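Local coordinates for Lmo2051 protein (Listeria monocytogenes, PDB 3I18) that is probably a membrane-bound, ATP-dependent serine protease of the S16 family that hydrolyses proteins, and is represented here by its PDZ domain, at residues 22-27 and 85-90; 46-51 and 72-77. All blocks are in the same frame, centred on the assembly; numbering follows the deposited sequence.

Contact 1 of 2, residues 22-27 and 85-90; sequences DVLHAG and IGITLV
One methyl of L24, CD1, bridges the branch methyls of two isoleucines, I85 and I87, and these three side chains make the whole contact between residues 22-27 and 85-90 of the PDZ domain. I85 comes first. With CG1 beside the backbone N (chi1 -62°) and CG2 anti to it, the CG2 methyl is left to meet L24 CD1 at 4.2 Å, and the two side chains cross at about a right angle. G86 follows at phi 101°, a backbone turn that suits glycine; it forms a G1 bulge with I87, both residues facing H100. I87 then brings its CG2 methyl to 4.3 Å from L24 CD1. Because I85 and I87 lie two residues apart and point to the same side, their CG2 atoms are 4.2 Å from each other, and the three methyls form a nearly equilateral triangle. The touching residues are all buried, and van der Waals contact between methyls alone joins the segments. Farther on, T88 packs on M12 and S13, and L89 on V9, tying strand 83-89 to strand 9-14. H100 belongs to the C-terminal histidine tag; its backbone bonds to I85, G86 and I87 are consistent with a chain end occupying the peptide groove of a PDZ domain. In the fold, residues 22-27 lie in the loop between strands 9-14 and 29-33, L24 also packs on Y61 of strand 56-63, while I85 reaches I59 of that strand and I87 rests on V14.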
loop_
_atom_site.group_PDB
_atom_site.type_symbol
_atom_site.label_atom_id
_atom_site.label_comp_id
_atom_site.label_asym_id
_atom_site.label_seq_id
_atom_site.Cartn_x
_atom_site.Cartn_y
_atom_site.Cartn_z
ATOM N N ASP A 22 -8.360 2.527 8.618
ATOM C CA ASP A 22 -8.113 3.180 9.893
ATOM C C ASP A 22 -6.748 3.875 9.904
ATOM O O ASP A 22 -6.338 4.431 10.921
ATOM C CB ASP A 22 -8.201 2.141 11.017
ATOM C CG ASP A 22 -9.088 2.592 12.166
ATOM O OD1 ASP A 22 -10.122 3.244 11.908
ATOM O OD2 ASP A 22 -8.758 2.276 13.326
ATOM N N VAL A 23 -6.060 3.856 8.762
ATOM C CA VAL A 23 -4.737 4.476 8.634
ATOM C C VAL A 23 -4.581 5.367 7.396
ATOM O O VAL A 23 -4.268 6.553 7.507
ATOM C CB VAL A 23 -3.617 3.403 8.557
ATOM C CG1 VAL A 23 -2.270 4.070 8.318
ATOM C CG2 VAL A 23 -3.585 2.576 9.824
ATOM N N LEU A 24 -4.792 4.784 6.218
ATOM C CA LEU A 24 -4.627 5.505 4.956
ATOM C C LEU A 24 -5.871 6.236 4.465
ATOM O O LEU A 24 -6.993 5.944 4.883
ATOM C CB LEU A 24 -4.160 4.527 3.867
ATOM C CG LEU A 24 -2.856 3.762 4.119
ATOM C CD1 LEU A 24 -2.662 2.706 3.052
ATOM C CD2 LEU A 24 -1.685 4.741 4.142
ATOM N N HIS A 25 -5.649 7.196 3.574
ATOM C CA HIS A 25 -6.729 7.967 2.972
ATOM C C HIS A 25 -6.392 8.184 1.506
ATOM O O HIS A 25 -5.226 8.116 1.108
ATOM C CB HIS A 25 -6.898 9.324 3.667
ATOM C CG HIS A 25 -7.546 9.244 5.015
ATOM N ND1 HIS A 25 -6.828 9.107 6.184
ATOM C CD2 HIS A 25 -8.852 9.282 5.379
ATOM C CE1 HIS A 25 -7.662 9.063 7.208
ATOM N NE2 HIS A 25 -8.895 9.166 6.747
ATOM N N ALA A 26 -7.414 8.433 0.696
ATOM C CA ALA A 26 -7.205 8.663 -0.724
ATOM C C ALA A 26 -6.308 9.882 -0.888
ATOM O O ALA A 26 -6.526 10.913 -0.249
ATOM C CB ALA A 26 -8.542 8.891 -1.411
ATOM N N GLY A 27 -5.291 9.751 -1.733
ATOM C CA GLY A 27 -4.376 10.853 -1.964
ATOM C C GLY A 27 -3.032 10.673 -1.283
ATOM O O GLY A 27 -2.051 11.309 -1.666
ATOM N N ILE A 85 -3.516 -4.834 0.993
ATOM C CA ILE A 85 -3.741 -3.802 1.988
ATOM C C ILE A 85 -5.207 -3.380 1.913
ATOM O O ILE A 85 -5.810 -2.989 2.916
ATOM C CB ILE A 85 -2.843 -2.575 1.713
ATOM C CG1 ILE A 85 -1.380 -2.982 1.813
ATOM C CG2 ILE A 85 -3.158 -1.448 2.708
ATOM C CD1 ILE A 85 -0.410 -1.886 1.386
ATOM N N GLY A 86 -5.767 -3.470 0.710
ATOM C CA GLY A 86 -7.158 -3.111 0.492
ATOM C C GLY A 86 -7.296 -1.734 -0.119
ATOM O O GLY A 86 -8.167 -0.965 0.281
ATOM N N ILE A 87 -6.449 -1.432 -1.101
ATOM C CA ILE A 87 -6.450 -0.132 -1.761
ATOM C C ILE A 87 -6.243 -0.232 -3.271
ATOM O O ILE A 87 -5.764 -1.250 -3.779
ATOM C CB ILE A 87 -5.307 0.749 -1.213
ATOM C CG1 ILE A 87 -3.967 0.027 -1.409
ATOM C CG2 ILE A 87 -5.529 1.057 0.259
ATOM C CD1 ILE A 87 -2.752 0.774 -0.861
ATOM N N THR A 88 -6.619 0.819 -3.994
ATOM C CA THR A 88 -6.374 0.864 -5.430
ATOM C C THR A 88 -5.322 1.960 -5.570
ATOM O O THR A 88 -5.253 2.875 -4.739
ATOM C CB THR A 88 -7.636 1.231 -6.261
ATOM O OG1 THR A 88 -8.167 2.486 -5.819
ATOM C CG2 THR A 88 -8.703 0.151 -6.118
ATOM N N LEU A 89 -4.499 1.858 -6.605
ATOM C CA LEU A 89 -3.420 2.813 -6.841
ATOM C C LEU A 89 -3.628 3.582 -8.136
ATOM O O LEU A 89 -4.264 3.088 -9.066
ATOM C CB LEU A 89 -2.088 2.063 -6.927
ATOM C CG LEU A 89 -1.864 0.951 -5.891
ATOM C CD1 LEU A 89 -0.599 0.166 -6.225
ATOM C CD2 LEU A 89 -1.781 1.554 -4.510
ATOM N N VAL A 90 -3.071 4.787 -8.205
ATOM C CA VAL A 90 -3.208 5.603 -9.408
ATOM C C VAL A 90 -2.622 4.899 -10.634
ATOM O O VAL A 90 -3.075 5.114 -11.760
ATOM C CB VAL A 90 -2.531 6.977 -9.220
ATOM C CG1 VAL A 90 -2.500 7.732 -10.541
ATOM C CG2 VAL A 90 -3.295 7.783 -8.178
#

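Contact 2 of 2, residues 46-51 and 72-77; sequences DYIHSK and IKLTAI
L74 lays its CD1 methyl against the CB of K51, 3.6 Å away, where the chain leaves the C-terminal end of helix 41-49. This is the helix-on-sheet packing of the PDZ fold, in which the helix lies over strands of an antiparallel sheet. The other branch of L74 is used as well: CD2 meets the CG2 methyl of I48 at 4.3 Å, so the leucine fork spreads across both the last turn of the helix and K51, in the turn that follows. The CA atoms of I48 and L74 remain 8.4 Å apart, a spacing filled by these side chains. I48 and L74 are buried; I48 further touches I33, and L74 touches V57. K51 sits at the margin of this apolar patch. Only the base of its side chain faces L74, because a bend at chi2 (-55°) carries the rest of the chain back toward Y47. The turn that places K51 there is secured by backbone bonds, K51 N to I48 O at 2.9 Å and S50 N to Y47 O at 3.0 Å. The carbonyl O of Y47 takes a second donor, the S50 hydroxyl OG, which approaches in the carbonyl plane on a lone pair with a C=O...donor angle of 134°. The Y47 ring has its hydroxyl bonded to OD1 of D34, and the amino group of K51 reaches the same oxygen, NZ to Y47 OH being a weak bond of 3.1 Å.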
loop_
_atom_site.group_PDB
_atom_site.type_symbol
_atom_site.label_atom_id
_atom_site.label_comp_id
_atom_site.label_asym_id
_atom_site.label_seq_id
_atom_site.Cartn_x
_atom_site.Cartn_y
_atom_site.Cartn_z
ATOM N N ASP A 46 4.203 -6.964 -5.928
ATOM C CA ASP A 46 4.860 -8.269 -5.820
ATOM C C ASP A 46 5.219 -8.559 -4.372
ATOM O O ASP A 46 5.039 -9.675 -3.890
ATOM C CB ASP A 46 6.157 -8.321 -6.638
ATOM C CG ASP A 46 5.917 -8.378 -8.128
ATOM O OD1 ASP A 46 4.875 -8.917 -8.555
ATOM O OD2 ASP A 46 6.793 -7.894 -8.875
ATOM N N TYR A 47 5.740 -7.548 -3.684
ATOM C CA TYR A 47 6.142 -7.721 -2.301
ATOM C C TYR A 47 4.972 -8.120 -1.417
ATOM O O TYR A 47 5.077 -9.068 -0.633
ATOM C CB TYR A 47 6.792 -6.443 -1.770
ATOM C CG TYR A 47 7.274 -6.600 -0.354
ATOM C CD1 TYR A 47 6.476 -6.211 0.724
ATOM C CD2 TYR A 47 8.501 -7.209 -0.086
ATOM C CE1 TYR A 47 6.887 -6.434 2.032
ATOM C CE2 TYR A 47 8.923 -7.435 1.219
ATOM C CZ TYR A 47 8.111 -7.048 2.271
ATOM O OH TYR A 47 8.505 -7.301 3.564
ATOM N N ILE A 48 3.855 -7.411 -1.555
ATOM C CA ILE A 48 2.666 -7.705 -0.762
ATOM C C ILE A 48 2.234 -9.146 -1.025
ATOM O O ILE A 48 1.945 -9.893 -0.090
ATOM C CB ILE A 48 1.509 -6.732 -1.116
ATOM C CG1 ILE A 48 1.888 -5.299 -0.700
ATOM C CG2 ILE A 48 0.238 -7.170 -0.417
ATOM C CD1 ILE A 48 0.974 -4.227 -1.258
ATOM N N HIS A 49 2.220 -9.539 -2.299
ATOM C CA HIS A 49 1.821 -10.897 -2.672
ATOM C C HIS A 49 2.754 -11.975 -2.125
ATOM O O HIS A 49 2.385 -13.148 -2.086
ATOM C CB HIS A 49 1.738 -11.046 -4.193
ATOM C CG HIS A 49 0.600 -10.301 -4.819
ATOM N ND1 HIS A 49 0.226 -10.487 -6.132
ATOM C CD2 HIS A 49 -0.248 -9.371 -4.316
ATOM C CE1 HIS A 49 -0.802 -9.707 -6.412
ATOM N NE2 HIS A 49 -1.111 -9.020 -5.327
ATOM N N SER A 50 3.959 -11.589 -1.714
ATOM C CA SER A 50 4.903 -12.555 -1.171
ATOM C C SER A 50 4.599 -12.794 0.301
ATOM O O SER A 50 5.219 -13.635 0.955
ATOM C CB SER A 50 6.350 -12.060 -1.337
ATOM O OG SER A 50 6.676 -11.007 -0.441
ATOM N N LYS A 51 3.637 -12.046 0.827
ATOM C CA LYS A 51 3.259 -12.190 2.226
ATOM C C LYS A 51 2.002 -13.044 2.353
ATOM O O LYS A 51 1.532 -13.623 1.370
ATOM C CB LYS A 51 3.041 -10.807 2.844
ATOM C CG LYS A 51 4.269 -9.927 2.737
ATOM C CD LYS A 51 5.488 -10.625 3.339
ATOM C CE LYS A 51 6.775 -9.879 3.016
ATOM N NZ LYS A 51 7.938 -10.349 3.837
ATOM N N ILE A 72 -0.179 -2.019 9.171
ATOM C CA ILE A 72 -1.467 -2.370 8.597
ATOM C C ILE A 72 -1.494 -3.876 8.417
ATOM O O ILE A 72 -0.542 -4.463 7.918
ATOM C CB ILE A 72 -1.680 -1.668 7.242
ATOM C CG1 ILE A 72 -1.583 -0.152 7.437
ATOM C CG2 ILE A 72 -3.051 -2.022 6.675
ATOM C CD1 ILE A 72 -1.813 0.646 6.158
ATOM N N LYS A 73 -2.575 -4.503 8.866
ATOM C CA LYS A 73 -2.710 -5.943 8.732
ATOM C C LYS A 73 -3.243 -6.234 7.339
ATOM O O LYS A 73 -4.156 -5.555 6.857
ATOM C CB LYS A 73 -3.662 -6.492 9.802
ATOM C CG LYS A 73 -3.858 -8.005 9.771
ATOM C CD LYS A 73 -4.293 -8.534 11.134
ATOM C CE LYS A 73 -3.172 -8.378 12.159
ATOM N NZ LYS A 73 -3.500 -8.993 13.479
ATOM N N LEU A 74 -2.664 -7.236 6.689
ATOM C CA LEU A 74 -3.085 -7.608 5.343
ATOM C C LEU A 74 -4.355 -8.431 5.420
ATOM O O LEU A 74 -4.542 -9.217 6.346
ATOM C CB LEU A 74 -1.991 -8.421 4.655
ATOM C CG LEU A 74 -0.670 -7.683 4.411
ATOM C CD1 LEU A 74 0.266 -8.585 3.641
ATOM C CD2 LEU A 74 -0.942 -6.405 3.619
ATOM N N THR A 75 -5.232 -8.236 4.444
ATOM C CA THR A 75 -6.489 -8.967 4.392
ATOM C C THR A 75 -6.539 -9.646 3.029
ATOM O O THR A 75 -5.603 -9.521 2.246
ATOM C CB THR A 75 -7.693 -8.003 4.568
ATOM O OG1 THR A 75 -8.903 -8.763 4.694
ATOM C CG2 THR A 75 -7.794 -7.051 3.387
ATOM N N ALA A 76 -7.601 -10.390 2.750
ATOM C CA ALA A 76 -7.717 -11.053 1.458
ATOM C C ALA A 76 -8.344 -10.050 0.492
ATOM O O ALA A 76 -9.373 -9.454 0.816
ATOM C CB ALA A 76 -8.609 -12.290 1.586
ATOM N N ILE A 77 -7.742 -9.842 -0.679
ATOM C CA ILE A 77 -8.329 -8.888 -1.621
ATOM C C ILE A 77 -9.062 -9.525 -2.792
ATOM O O ILE A 77 -9.592 -8.820 -3.652
ATOM C CB ILE A 77 -7.289 -7.845 -2.158
ATOM C CG1 ILE A 77 -6.025 -8.540 -2.664
ATOM C CG2 ILE A 77 -6.971 -6.821 -1.081
ATOM C CD1 ILE A 77 -6.204 -9.212 -4.015
#

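Overall arrangement
Contacts 1 and 2 have centres 13 Å apart yet share one hydrophobic interior, joined through neighbouring strands 66-76 and 83-89. I85 of contact 1 touches both buried residues that carry contact 2: its CD1 lies 3.8 Å from CD1 of I48, and its CG1 lies 3.9 Å from CD2 of L74. A second junction forms where L24 CD1 meets I72 CD1 at 3.8 Å. Apolar side chains thus continue from the 22-27 loop through the interior to helix 41-49. Strand 83-89 carries both the backbone that bonds tag residue H100 and the I85 side chain that touches the helix, consistent with a PDZ peptide groove bordered by a strand and a helix.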